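Local coordinates for protein type 3 secretion system regulator YopR (Yersinia pestis, PDB 1Z21) that is thought to regulate assembly of the type III secretion injectisome, possibly by controlling secretion or polymerisation of the needle subunit YscF, at residues A38-F43 with P94-L99; I54-L59 with N101-I106. One frame throughout, in Å; residues are numbered along the deposited sequence.

In the fold
The chain first runs through helix 6-19 and helix 25-43, whose last turns, 38-43, supply the first half of contact 1. Next comes helix 52-66, with 54-59 waiting for contact 2, then helix 71-82 and an unmodelled run at 85-92. Helix 94-107 closes both loops in turn: its first turns, 94-99, return to 38-43, and then 101-106 meets 54-59. The segments alternate, so the two closures cross rather than nest, with their centres about 10 Å apart. They tie one final helix to two earlier helices that follow each other in the chain, and a hydrogen bond between Tyr95 OH of contact 1 and Asp55 OD2 of contact 2 joins the two contacts.

Contact 1. Residues A38-F43 with P94-L99; sequences ALLARF and PYLSEL
In the five-helix core domain of YopR, the last turns of helix 25-43 pack against the start of helix 94-107, with Phe43 meeting Leu99, Leu96 and Tyr95. The methyl CD2 of Leu99 sits almost exactly above the centre of the Phe43 ring, 3.6 Å from the centroid and 5° off the normal, a CH-pi contact. On the opposite face lies Arg42 CB, displaced toward the rim, and the aromatic plane is thus clasped from both sides. Leu99 has a chi1 of -126°, close to eclipsed, which suggests some strain in its placement. The two segments run at 116° to each other, their axes 10.3 Å apart at closest approach, and the crossing is wholly apolar, with no hydrogen bond spanning it. Leu96, its CG anti to the backbone N, reaches across with both methyls: CD1 comes 4.0 Å from Phe43 CD2, while CD2 touches Leu39 CB at 3.9 Å and Leu40 CD2 at the same distance. Tyr95 approaches the Phe43 ring obliquely, its CE2 4.0 Å from Phe43 CD1. Both rings also meet His46 edge-to-face, and the hydroxyl of Tyr95, itself a buried residue, is hydrogen-bonded to Asp55 OD2 on helix 52-66.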
loop_
_atom_site.group_PDB
_atom_site.type_symbol
_atom_site.label_atom_id
_atom_site.label_comp_id
_atom_site.label_asym_id
_atom_site.label_seq_id
_atom_site.Cartn_x
_atom_site.Cartn_y
_atom_site.Cartn_z
ATOM N N ALA A 38 -6.397 -5.693 2.947
ATOM C CA ALA A 38 -6.731 -5.005 4.192
ATOM C C ALA A 38 -7.362 -3.634 3.919
ATOM O O ALA A 38 -8.274 -3.208 4.629
ATOM C CB ALA A 38 -5.499 -4.865 5.051
ATOM N N LEU A 39 -6.883 -2.951 2.887
ATOM C CA LEU A 39 -7.407 -1.629 2.536
ATOM C C LEU A 39 -8.793 -1.741 1.915
ATOM O O LEU A 39 -9.662 -0.925 2.175
ATOM C CB LEU A 39 -6.452 -0.901 1.586
ATOM C CG LEU A 39 -5.179 -0.334 2.236
ATOM C CD1 LEU A 39 -4.214 0.145 1.175
ATOM C CD2 LEU A 39 -5.478 0.805 3.206
ATOM N N LEU A 40 -9.003 -2.754 1.091
ATOM C CA LEU A 40 -10.318 -2.983 0.501
ATOM C C LEU A 40 -11.347 -3.356 1.574
ATOM O O LEU A 40 -12.520 -3.002 1.461
ATOM C CB LEU A 40 -10.231 -4.052 -0.591
ATOM C CG LEU A 40 -9.683 -3.521 -1.921
ATOM C CD1 LEU A 40 -9.466 -4.665 -2.909
ATOM C CD2 LEU A 40 -10.597 -2.472 -2.530
ATOM N N ALA A 41 -10.902 -4.034 2.627
ATOM C CA ALA A 41 -11.768 -4.385 3.749
ATOM C C ALA A 41 -12.199 -3.148 4.535
ATOM O O ALA A 41 -13.283 -3.135 5.110
ATOM C CB ALA A 41 -11.074 -5.373 4.670
ATOM N N ARG A 42 -11.362 -2.114 4.564
ATOM C CA ARG A 42 -11.704 -0.859 5.250
ATOM C C ARG A 42 -12.431 0.148 4.356
ATOM O O ARG A 42 -13.259 0.911 4.842
ATOM C CB ARG A 42 -10.444 -0.190 5.803
ATOM C CG ARG A 42 -9.681 -1.038 6.807
ATOM C CD ARG A 42 -10.246 -0.875 8.209
ATOM N NE ARG A 42 -9.867 0.402 8.807
ATOM C CZ ARG A 42 -8.939 0.540 9.748
ATOM N NH2 ARG A 42 -8.662 1.743 10.233
ATOM N N PHE A 43 -12.137 0.151 3.057
ATOM C CA PHE A 43 -12.564 1.228 2.165
ATOM C C PHE A 43 -13.270 0.776 0.886
ATOM O O PHE A 43 -13.700 1.609 0.097
ATOM C CB PHE A 43 -11.349 2.068 1.768
ATOM C CG PHE A 43 -10.666 2.741 2.924
ATOM C CD1 PHE A 43 -11.327 3.704 3.669
ATOM C CD2 PHE A 43 -9.354 2.420 3.261
ATOM C CE1 PHE A 43 -10.711 4.328 4.734
ATOM C CE2 PHE A 43 -8.723 3.049 4.331
ATOM C CZ PHE A 43 -9.401 4.005 5.062
ATOM N N PRO A 94 -12.899 4.496 -6.811
ATOM C CA PRO A 94 -12.271 5.816 -6.844
ATOM C C PRO A 94 -12.003 6.369 -5.449
ATOM O O PRO A 94 -11.147 7.234 -5.310
ATOM C CB PRO A 94 -13.285 6.681 -7.598
ATOM C CG PRO A 94 -14.595 5.985 -7.451
ATOM C CD PRO A 94 -14.310 4.537 -7.248
ATOM N N TYR A 95 -12.719 5.871 -4.449
ATOM C CA TYR A 95 -12.537 6.316 -3.082
ATOM C C TYR A 95 -11.151 5.956 -2.584
ATOM O O TYR A 95 -10.418 6.830 -2.135
ATOM C CB TYR A 95 -13.588 5.696 -2.169
ATOM C CG TYR A 95 -13.717 6.362 -0.825
ATOM C CD1 TYR A 95 -14.732 7.280 -0.588
ATOM C CD2 TYR A 95 -12.839 6.061 0.222
ATOM C CE1 TYR A 95 -14.868 7.891 0.643
ATOM C CE2 TYR A 95 -12.971 6.666 1.466
ATOM C CZ TYR A 95 -13.989 7.588 1.666
ATOM O OH TYR A 95 -14.147 8.202 2.881
ATOM N N LEU A 96 -10.795 4.675 -2.671
ATOM C CA LEU A 96 -9.489 4.210 -2.188
ATOM C C LEU A 96 -8.379 4.768 -3.070
ATOM O O LEU A 96 -7.316 5.151 -2.588
ATOM C CB LEU A 96 -9.430 2.674 -2.132
ATOM C CG LEU A 96 -8.111 2.039 -1.648
ATOM C CD1 LEU A 96 -7.641 2.602 -0.305
ATOM C CD2 LEU A 96 -8.231 0.516 -1.558
ATOM N N SER A 97 -8.634 4.831 -4.368
ATOM C CA SER A 97 -7.675 5.394 -5.298
ATOM C C SER A 97 -7.359 6.842 -4.954
ATOM O O SER A 97 -6.208 7.262 -5.010
ATOM C CB SER A 97 -8.207 5.275 -6.721
ATOM O OG SER A 97 -8.343 3.911 -7.048
ATOM N N GLU A 98 -8.386 7.602 -4.578
ATOM C CA GLU A 98 -8.218 9.018 -4.251
ATOM C C GLU A 98 -7.465 9.180 -2.937
ATOM O O GLU A 98 -6.595 10.037 -2.816
ATOM C CB GLU A 98 -9.570 9.728 -4.166
ATOM C CG GLU A 98 -9.496 11.184 -3.713
ATOM C CD GLU A 98 -8.675 12.070 -4.628
ATOM O OE1 GLU A 98 -8.361 11.651 -5.758
ATOM O OE2 GLU A 98 -8.347 13.206 -4.218
ATOM N N LEU A 99 -7.820 8.355 -1.960
ATOM C CA LEU A 99 -7.112 8.294 -0.683
ATOM C C LEU A 99 -5.624 8.052 -0.877
ATOM O O LEU A 99 -4.789 8.696 -0.249
ATOM C CB LEU A 99 -7.654 7.135 0.152
ATOM C CG LEU A 99 -8.153 7.387 1.554
ATOM C CD1 LEU A 99 -9.029 8.638 1.603
ATOM C CD2 LEU A 99 -8.928 6.146 1.984
#

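Contact 2. Residues I54-L59 with N101-I106; sequences IDLPEL and NKELMI
The flat group here is the carboxylate of Glu103, which meets Leu56 through one oxygen: OE1 lies 4.0 Å from Leu56 CD2, a loose van der Waals approach. The same oxygen is held by a salt bridge to Arg60, further along helix 52-66, which probably stabilises the charge of this buried glutamate and steadies its rotation. The chain leading to it is bent at chi2 (60°), and its aliphatic part does much of the touching. Glu103 CG comes 3.7 Å from Leu59 CD2, and CB lies 3.8 Å from that methyl, the two side chains passing at a slant. This is where helix 52-66 leans on helix 94-107 within the all-helical core domain; their segments cross at -76°, with a closest axis separation of 10.6 Å. Leu56 carries the largest share of the contact from helix 52-66. Its CG stands anti to the carbonyl carbon (chi1 -71°), and its two methyls divide the work: Leu56 CD2 rests 3.9 Å from the backbone N of Glu103, with Lys102 CB nearby, while Leu56 CD1 meets Ile106 CD1 tip to tip at 3.8 Å. Helix 52-66 is kinked at Pro57, whose ring nitrogen has no hydrogen to bond the preceding turn.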
loop_
_atom_site.group_PDB
_atom_site.type_symbol
_atom_site.label_atom_id
_atom_site.label_comp_id
_atom_site.label_asym_id
_atom_site.label_seq_id
_atom_site.Cartn_x
_atom_site.Cartn_y
_atom_site.Cartn_z
ATOM N N ILE A 54 -9.785 11.826 8.713
ATOM C CA ILE A 54 -10.220 10.541 9.238
ATOM C C ILE A 54 -9.567 9.374 8.491
ATOM O O ILE A 54 -9.033 8.454 9.107
ATOM C CB ILE A 54 -11.753 10.450 9.118
ATOM C CG1 ILE A 54 -12.418 11.552 9.950
ATOM C CG2 ILE A 54 -12.256 9.071 9.498
ATOM C CD1 ILE A 54 -12.224 11.431 11.425
ATOM N N ASP A 55 -9.595 9.442 7.167
ATOM C CA ASP A 55 -9.215 8.327 6.315
ATOM C C ASP A 55 -7.706 8.145 6.187
ATOM O O ASP A 55 -7.231 7.024 6.048
ATOM C CB ASP A 55 -9.797 8.495 4.913
ATOM C CG ASP A 55 -11.301 8.339 4.866
ATOM O OD1 ASP A 55 -11.883 7.720 5.778
ATOM O OD2 ASP A 55 -11.969 8.796 3.916
ATOM N N LEU A 56 -6.954 9.235 6.182
ATOM C CA LEU A 56 -5.509 9.118 6.013
ATOM C C LEU A 56 -4.843 8.450 7.205
ATOM O O LEU A 56 -4.037 7.558 7.003
ATOM C CB LEU A 56 -4.864 10.455 5.657
ATOM C CG LEU A 56 -5.200 10.913 4.232
ATOM C CD1 LEU A 56 -4.721 12.331 3.975
ATOM C CD2 LEU A 56 -4.618 9.958 3.185
ATOM N N PRO A 57 -5.146 8.851 8.442
ATOM C CA PRO A 57 -4.661 8.102 9.606
ATOM C C PRO A 57 -5.013 6.622 9.574
ATOM O O PRO A 57 -4.173 5.808 9.949
ATOM C CB PRO A 57 -5.346 8.805 10.776
ATOM C CG PRO A 57 -5.494 10.181 10.315
ATOM C CD PRO A 57 -5.861 10.076 8.852
ATOM N N GLU A 58 -6.226 6.279 9.143
ATOM C CA GLU A 58 -6.628 4.877 9.033
ATOM C C GLU A 58 -5.771 4.167 7.985
ATOM O O GLU A 58 -5.276 3.065 8.218
ATOM C CB GLU A 58 -8.113 4.773 8.663
ATOM C CG GLU A 58 -9.029 5.132 9.821
ATOM C CD GLU A 58 -10.506 5.171 9.440
ATOM O OE1 GLU A 58 -10.855 4.890 8.266
ATOM O OE2 GLU A 58 -11.333 5.481 10.336
ATOM N N LEU A 59 -5.602 4.805 6.833
ATOM C CA LEU A 59 -4.794 4.248 5.747
ATOM C C LEU A 59 -3.356 4.017 6.193
ATOM O O LEU A 59 -2.779 2.958 5.920
ATOM C CB LEU A 59 -4.833 5.160 4.519
ATOM C CG LEU A 59 -3.949 4.763 3.329
ATOM C CD1 LEU A 59 -4.712 4.894 2.019
ATOM C CD2 LEU A 59 -2.685 5.594 3.295
ATOM N N ASN A 101 -3.805 8.530 -3.539
ATOM C CA ASN A 101 -3.165 9.652 -4.174
ATOM C C ASN A 101 -2.918 10.826 -3.210
ATOM O O ASN A 101 -1.906 11.492 -3.326
ATOM C CB ASN A 101 -3.922 10.024 -5.448
ATOM C CG ASN A 101 -3.749 8.946 -6.555
ATOM O OD1 ASN A 101 -2.615 8.576 -6.916
ATOM N ND2 ASN A 101 -4.860 8.421 -7.059
ATOM N N LYS A 102 -3.807 11.036 -2.240
ATOM C CA LYS A 102 -3.588 12.075 -1.230
ATOM C C LYS A 102 -2.406 11.733 -0.320
ATOM O O LYS A 102 -1.597 12.599 -0.002
ATOM C CB LYS A 102 -4.860 12.322 -0.410
ATOM C CG LYS A 102 -5.952 12.979 -1.216
ATOM C CD LYS A 102 -6.958 13.649 -0.358
ATOM C CE LYS A 102 -8.077 14.240 -1.191
ATOM N NZ LYS A 102 -7.634 15.442 -1.930
ATOM N N GLU A 103 -2.287 10.470 0.086
ATOM C CA GLU A 103 -1.115 10.032 0.856
ATOM C C GLU A 103 0.176 10.131 0.049
ATOM O O GLU A 103 1.198 10.525 0.584
ATOM C CB GLU A 103 -1.292 8.609 1.392
ATOM C CG GLU A 103 -0.114 8.084 2.229
ATOM C CD GLU A 103 0.195 8.913 3.479
ATOM O OE1 GLU A 103 -0.690 9.648 3.971
ATOM O OE2 GLU A 103 1.331 8.810 3.987
ATOM N N LEU A 104 0.140 9.779 -1.236
ATOM C CA LEU A 104 1.337 9.874 -2.057
ATOM C C LEU A 104 1.802 11.334 -2.147
ATOM O O LEU A 104 2.990 11.597 -2.142
ATOM C CB LEU A 104 1.125 9.264 -3.446
ATOM C CG LEU A 104 1.111 7.733 -3.454
ATOM C CD1 LEU A 104 0.624 7.215 -4.776
ATOM C CD2 LEU A 104 2.478 7.160 -3.174
ATOM N N MET A 105 0.858 12.268 -2.180
ATOM C CA MET A 105 1.201 13.692 -2.238
ATOM C C MET A 105 1.908 14.108 -0.959
ATOM O O MET A 105 2.839 14.895 -1.006
ATOM C CB MET A 105 -0.052 14.536 -2.497
ATOM C CG MET A 105 0.161 16.049 -2.506
ATOM S SD MET A 105 1.059 16.553 -3.954
ATOM C CE MET A 105 -0.267 16.738 -5.132
ATOM N N ILE A 106 1.481 13.559 0.172
ATOM C CA ILE A 106 2.123 13.820 1.461
ATOM C C ILE A 106 3.527 13.211 1.533
ATOM O O ILE A 106 4.440 13.823 2.078
ATOM C CB ILE A 106 1.228 13.311 2.608
ATOM C CG1 ILE A 106 -0.029 14.173 2.711
ATOM C CG2 ILE A 106 1.970 13.307 3.965
ATOM C CD1 ILE A 106 -1.148 13.530 3.526
#